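Local coordinates for SusD homolog (Bacteroides thetaiotaomicron VPI-5482, PDB 3IHV), which probably binds glycans at the outer membrane as a member of the SusD family, at residues 196-208 with 393-405. Sequence-based numbering, arbitrary orientation.
Sequences GAALGLLTKVYAT and YFLRYADVLLLYA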
loop_
_atom_site.group_PDB
_atom_site.type_symbol
_atom_site.label_atom_id
_atom_site.label_comp_id
_atom_site.label_asym_id
_atom_site.label_seq_id
_atom_site.Cartn_x
_atom_site.Cartn_y
_atom_site.Cartn_z
ATOM N N GLY A 196 11.804 -10.849 7.528
ATOM C CA GLY A 196 10.976 -11.107 6.336
ATOM C C GLY A 196 10.487 -9.843 5.688
ATOM O O GLY A 196 10.544 -9.709 4.474
ATOM N N ALA A 197 10.033 -8.893 6.502
ATOM C CA ALA A 197 9.585 -7.610 6.005
ATOM C C ALA A 197 10.712 -6.806 5.418
ATOM O O ALA A 197 10.514 -6.116 4.419
ATOM C CB ALA A 197 8.904 -6.796 7.107
ATOM N N ALA A 198 11.876 -6.828 6.056
ATOM C CA ALA A 198 13.031 -6.126 5.515
ATOM C C ALA A 198 13.418 -6.687 4.159
ATOM O O ALA A 198 13.657 -5.911 3.215
ATOM C CB ALA A 198 14.261 -6.178 6.516
ATOM N N LEU A 199 13.467 -8.007 4.031
ATOM C CA LEU A 199 13.839 -8.616 2.745
ATOM C C LEU A 199 12.743 -8.364 1.708
ATOM O O LEU A 199 13.030 -8.091 0.553
ATOM C CB LEU A 199 14.031 -10.119 2.885
ATOM C CG LEU A 199 15.238 -10.642 3.663
ATOM C CD1 LEU A 199 14.993 -12.101 4.165
ATOM C CD2 LEU A 199 16.474 -10.531 2.783
ATOM N N GLY A 200 11.490 -8.490 2.133
ATOM C CA GLY A 200 10.374 -8.234 1.198
ATOM C C GLY A 200 10.362 -6.814 0.660
ATOM O O GLY A 200 10.215 -6.570 -0.568
ATOM N N LEU A 201 10.528 -5.849 1.572
ATOM C CA LEU A 201 10.524 -4.462 1.155
ATOM C C LEU A 201 11.730 -4.156 0.265
ATOM O O LEU A 201 11.585 -3.455 -0.728
ATOM C CB LEU A 201 10.462 -3.522 2.365
ATOM C CG LEU A 201 10.429 -2.026 2.010
ATOM C CD1 LEU A 201 9.228 -1.700 1.163
ATOM C CD2 LEU A 201 10.434 -1.201 3.290
ATOM N N LEU A 202 12.893 -4.689 0.605
ATOM C CA LEU A 202 14.095 -4.474 -0.210
ATOM C C LEU A 202 13.889 -5.036 -1.626
ATOM O O LEU A 202 14.334 -4.438 -2.596
ATOM C CB LEU A 202 15.328 -5.054 0.463
ATOM C CG LEU A 202 16.639 -4.806 -0.268
ATOM C CD1 LEU A 202 16.831 -3.310 -0.578
ATOM C CD2 LEU A 202 17.845 -5.406 0.504
ATOM N N THR A 203 13.197 -6.162 -1.737
ATOM C CA THR A 203 12.858 -6.723 -3.050
ATOM C C THR A 203 12.048 -5.706 -3.852
ATOM O O THR A 203 12.331 -5.463 -5.022
ATOM C CB THR A 203 12.028 -8.026 -2.884
ATOM O OG1 THR A 203 12.774 -8.973 -2.132
ATOM C CG2 THR A 203 11.584 -8.631 -4.225
ATOM N N LYS A 204 11.028 -5.126 -3.225
ATOM C CA LYS A 204 10.178 -4.136 -3.918
ATOM C C LYS A 204 10.951 -2.867 -4.302
ATOM O O LYS A 204 10.738 -2.300 -5.347
ATOM C CB LYS A 204 8.913 -3.819 -3.145
ATOM C CG LYS A 204 7.971 -2.803 -3.831
ATOM C CD LYS A 204 6.648 -2.651 -3.103
ATOM C CE LYS A 204 5.720 -3.798 -3.432
ATOM N NZ LYS A 204 4.343 -3.579 -2.951
ATOM N N VAL A 205 11.837 -2.439 -3.419
ATOM C CA VAL A 205 12.719 -1.289 -3.692
ATOM C C VAL A 205 13.587 -1.562 -4.873
ATOM O O VAL A 205 13.668 -0.742 -5.784
ATOM C CB VAL A 205 13.566 -0.977 -2.422
ATOM C CG1 VAL A 205 14.779 -0.046 -2.729
ATOM C CG2 VAL A 205 12.662 -0.451 -1.292
ATOM N N TYR A 206 14.248 -2.726 -4.906
ATOM C CA TYR A 206 15.065 -3.043 -6.059
ATOM C C TYR A 206 14.263 -3.148 -7.345
ATOM O O TYR A 206 14.724 -2.675 -8.389
ATOM C CB TYR A 206 15.830 -4.354 -5.881
ATOM C CG TYR A 206 17.002 -4.323 -4.908
ATOM C CD1 TYR A 206 17.996 -3.347 -5.014
ATOM C CD2 TYR A 206 17.221 -5.368 -4.047
ATOM C CE1 TYR A 206 19.097 -3.336 -4.135
ATOM C CE2 TYR A 206 18.335 -5.405 -3.208
ATOM C CZ TYR A 206 19.288 -4.406 -3.281
ATOM O OH TYR A 206 20.384 -4.425 -2.441
ATOM N N ALA A 207 13.093 -3.782 -7.287
ATOM C CA ALA A 207 12.255 -3.905 -8.499
ATOM C C ALA A 207 11.872 -2.512 -9.044
ATOM O O ALA A 207 11.875 -2.291 -10.253
ATOM C CB ALA A 207 10.977 -4.737 -8.186
ATOM N N THR A 208 11.560 -1.585 -8.150
ATOM C CA THR A 208 11.115 -0.232 -8.548
ATOM C C THR A 208 12.319 0.537 -9.135
ATOM O O THR A 208 12.209 1.197 -10.172
ATOM C CB THR A 208 10.441 0.515 -7.387
ATOM O OG1 THR A 208 9.387 -0.298 -6.802
ATOM C CG2 THR A 208 9.901 1.896 -7.858
ATOM N N TYR A 393 -2.624 -3.563 5.134
ATOM C CA TYR A 393 -1.511 -4.332 4.600
ATOM C C TYR A 393 -0.709 -3.485 3.600
ATOM O O TYR A 393 -1.198 -3.147 2.503
ATOM C CB TYR A 393 -1.935 -5.575 3.831
ATOM C CG TYR A 393 -2.543 -6.701 4.644
ATOM C CD1 TYR A 393 -1.780 -7.397 5.596
ATOM C CD2 TYR A 393 -3.838 -7.110 4.404
ATOM C CE1 TYR A 393 -2.312 -8.453 6.306
ATOM C CE2 TYR A 393 -4.405 -8.176 5.119
ATOM C CZ TYR A 393 -3.625 -8.846 6.058
ATOM O OH TYR A 393 -4.175 -9.891 6.748
ATOM N N PHE A 394 0.514 -3.129 3.970
ATOM C CA PHE A 394 1.412 -2.475 3.033
ATOM C C PHE A 394 2.198 -3.513 2.195
ATOM O O PHE A 394 2.522 -3.281 1.004
ATOM C CB PHE A 394 2.360 -1.530 3.794
ATOM C CG PHE A 394 3.361 -0.810 2.907
ATOM C CD1 PHE A 394 2.955 0.208 2.062
ATOM C CD2 PHE A 394 4.709 -1.098 3.002
ATOM C CE1 PHE A 394 3.878 0.884 1.263
ATOM C CE2 PHE A 394 5.644 -0.434 2.219
ATOM C CZ PHE A 394 5.231 0.574 1.352
ATOM N N LEU A 395 2.580 -4.637 2.819
ATOM C CA LEU A 395 3.340 -5.681 2.140
ATOM C C LEU A 395 2.998 -7.069 2.684
ATOM O O LEU A 395 3.140 -7.331 3.907
ATOM C CB LEU A 395 4.863 -5.471 2.304
ATOM C CG LEU A 395 5.739 -6.383 1.417
ATOM C CD1 LEU A 395 5.466 -6.106 -0.058
ATOM C CD2 LEU A 395 7.228 -6.227 1.780
ATOM N N ARG A 396 2.514 -7.938 1.799
ATOM C CA ARG A 396 2.184 -9.321 2.095
ATOM C C ARG A 396 3.165 -10.239 1.359
ATOM O O ARG A 396 3.666 -9.897 0.302
ATOM C CB ARG A 396 0.769 -9.676 1.593
ATOM C CG ARG A 396 -0.306 -8.895 2.273
ATOM C CD ARG A 396 -1.687 -9.472 2.088
ATOM N NE ARG A 396 -2.313 -9.207 0.805
ATOM C CZ ARG A 396 -2.445 -10.082 -0.207
ATOM N NH1 ARG A 396 -1.941 -11.324 -0.156
ATOM N NH2 ARG A 396 -3.136 -9.718 -1.271
ATOM N N TYR A 397 3.388 -11.433 1.862
ATOM C CA TYR A 397 4.285 -12.357 1.163
ATOM C C TYR A 397 3.847 -12.669 -0.258
ATOM O O TYR A 397 4.703 -12.911 -1.115
ATOM C CB TYR A 397 4.372 -13.625 1.979
ATOM C CG TYR A 397 5.351 -14.671 1.559
ATOM C CD1 TYR A 397 6.708 -14.501 1.753
ATOM C CD2 TYR A 397 4.917 -15.882 1.052
ATOM C CE1 TYR A 397 7.610 -15.487 1.422
ATOM C CE2 TYR A 397 5.808 -16.873 0.725
ATOM C CZ TYR A 397 7.169 -16.671 0.926
ATOM O OH TYR A 397 8.044 -17.670 0.622
ATOM N N ALA A 398 2.535 -12.668 -0.551
ATOM C CA ALA A 398 2.113 -12.940 -1.937
ATOM C C ALA A 398 2.706 -11.915 -2.929
ATOM O O ALA A 398 3.034 -12.241 -4.050
ATOM C CB ALA A 398 0.573 -12.956 -2.059
ATOM N N ASP A 399 2.769 -10.666 -2.501
ATOM C CA ASP A 399 3.341 -9.552 -3.298
ATOM C C ASP A 399 4.799 -9.892 -3.577
ATOM O O ASP A 399 5.293 -9.821 -4.735
ATOM C CB ASP A 399 3.173 -8.275 -2.463
ATOM C CG ASP A 399 3.466 -6.975 -3.215
ATOM O OD1 ASP A 399 4.109 -6.984 -4.279
ATOM O OD2 ASP A 399 3.056 -5.911 -2.681
ATOM N N VAL A 400 5.506 -10.352 -2.540
ATOM C CA VAL A 400 6.899 -10.710 -2.706
ATOM C C VAL A 400 7.064 -11.912 -3.648
ATOM O O VAL A 400 7.948 -11.889 -4.501
ATOM C CB VAL A 400 7.631 -10.968 -1.373
ATOM C CG1 VAL A 400 9.114 -11.307 -1.646
ATOM C CG2 VAL A 400 7.509 -9.736 -0.414
ATOM N N LEU A 401 6.196 -12.922 -3.542
ATOM C CA LEU A 401 6.286 -14.049 -4.488
ATOM C C LEU A 401 6.115 -13.529 -5.919
ATOM O O LEU A 401 6.844 -13.919 -6.821
ATOM C CB LEU A 401 5.249 -15.135 -4.218
ATOM C CG LEU A 401 5.492 -15.977 -2.963
ATOM C CD1 LEU A 401 4.303 -16.922 -2.644
ATOM C CD2 LEU A 401 6.798 -16.767 -3.055
ATOM N N LEU A 402 5.148 -12.637 -6.106
ATOM C CA LEU A 402 4.915 -12.122 -7.468
ATOM C C LEU A 402 6.114 -11.272 -7.939
ATOM O O LEU A 402 6.517 -11.340 -9.115
ATOM C CB LEU A 402 3.615 -11.344 -7.533
ATOM C CG LEU A 402 2.345 -12.178 -7.333
ATOM C CD1 LEU A 402 1.070 -11.345 -7.437
ATOM C CD2 LEU A 402 2.287 -13.318 -8.345
ATOM N N LEU A 403 6.722 -10.508 -7.010
ATOM C CA LEU A 403 7.921 -9.721 -7.355
ATOM C C LEU A 403 9.077 -10.622 -7.744
ATOM O O LEU A 403 9.871 -10.291 -8.646
ATOM C CB LEU A 403 8.354 -8.828 -6.181
ATOM C CG LEU A 403 7.433 -7.646 -5.884
ATOM C CD1 LEU A 403 7.828 -6.992 -4.564
ATOM C CD2 LEU A 403 7.519 -6.624 -7.064
ATOM N N TYR A 404 9.213 -11.736 -7.021
ATOM C CA TYR A 404 10.244 -12.713 -7.319
ATOM C C TYR A 404 10.081 -13.243 -8.744
ATOM O O TYR A 404 11.025 -13.240 -9.547
ATOM C CB TYR A 404 10.162 -13.830 -6.276
ATOM C CG TYR A 404 11.236 -14.905 -6.311
ATOM C CD1 TYR A 404 12.557 -14.614 -6.640
ATOM C CD2 TYR A 404 10.936 -16.210 -5.918
ATOM C CE1 TYR A 404 13.537 -15.604 -6.636
ATOM C CE2 TYR A 404 11.908 -17.185 -5.894
ATOM C CZ TYR A 404 13.214 -16.875 -6.240
ATOM O OH TYR A 404 14.180 -17.865 -6.216
ATOM N N ALA A 405 8.853 -13.636 -9.084
ATOM C CA ALA A 405 8.574 -14.126 -10.418
ATOM C C ALA A 405 8.859 -13.050 -11.444
ATOM O O ALA A 405 9.520 -13.327 -12.470
ATOM C CB ALA A 405 7.133 -14.586 -10.550
HETATM O O HOH W 1 4.673 -2.484 -0.479
#
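Phe-394 meets Leu-201 at its ring edge, where CE2 lies 3.9 Å from Leu-201 CD1. One face of the same ring lies over a water, which donates to Phe-394 O and accepts from Lys-204 NZ. Next along the chain, Leu-395, which with Phe-394 forms a classic beta bulge opposite Ile-261, sends CD2 against the helix backbone, 3.3 Å from Leu-201 N. Asp-399, in the first turn of helix 397-412, supplies the charge: its OD2 takes a bond of 2.7 Å from Lys-204 NZ on the syn side, 25° out of the carboxylate plane. The lysine chain, extended at first, bends at chi3 (-79°) to bring the amine there, while Asp-399 OD1 pairs with Arg-459. Replacing Asp-399 by an alanine would probably leave the buried Lys-204 amine without its counter-charge and Arg-459 without this partner. Val-400 then sets CG2 3.6 Å from Gly-200 CA; a CB on Gly-200 would clash with Leu-395 CD2 and crowd Val-400 CG2. Helix segments 196-208 and 397-405 cross at 42°. Leu-403 closes the interface, its CD1 3.6 Å from Lys-204 CB, CB against Thr-203 CG2, and CD2 near Ala-207 CB. Helix 195-210 thus packs on strand 392-396 and helix 397-412 with the lysine's charge met inside an apolar interface, by Asp-399 directly and by Phe-394 O through water.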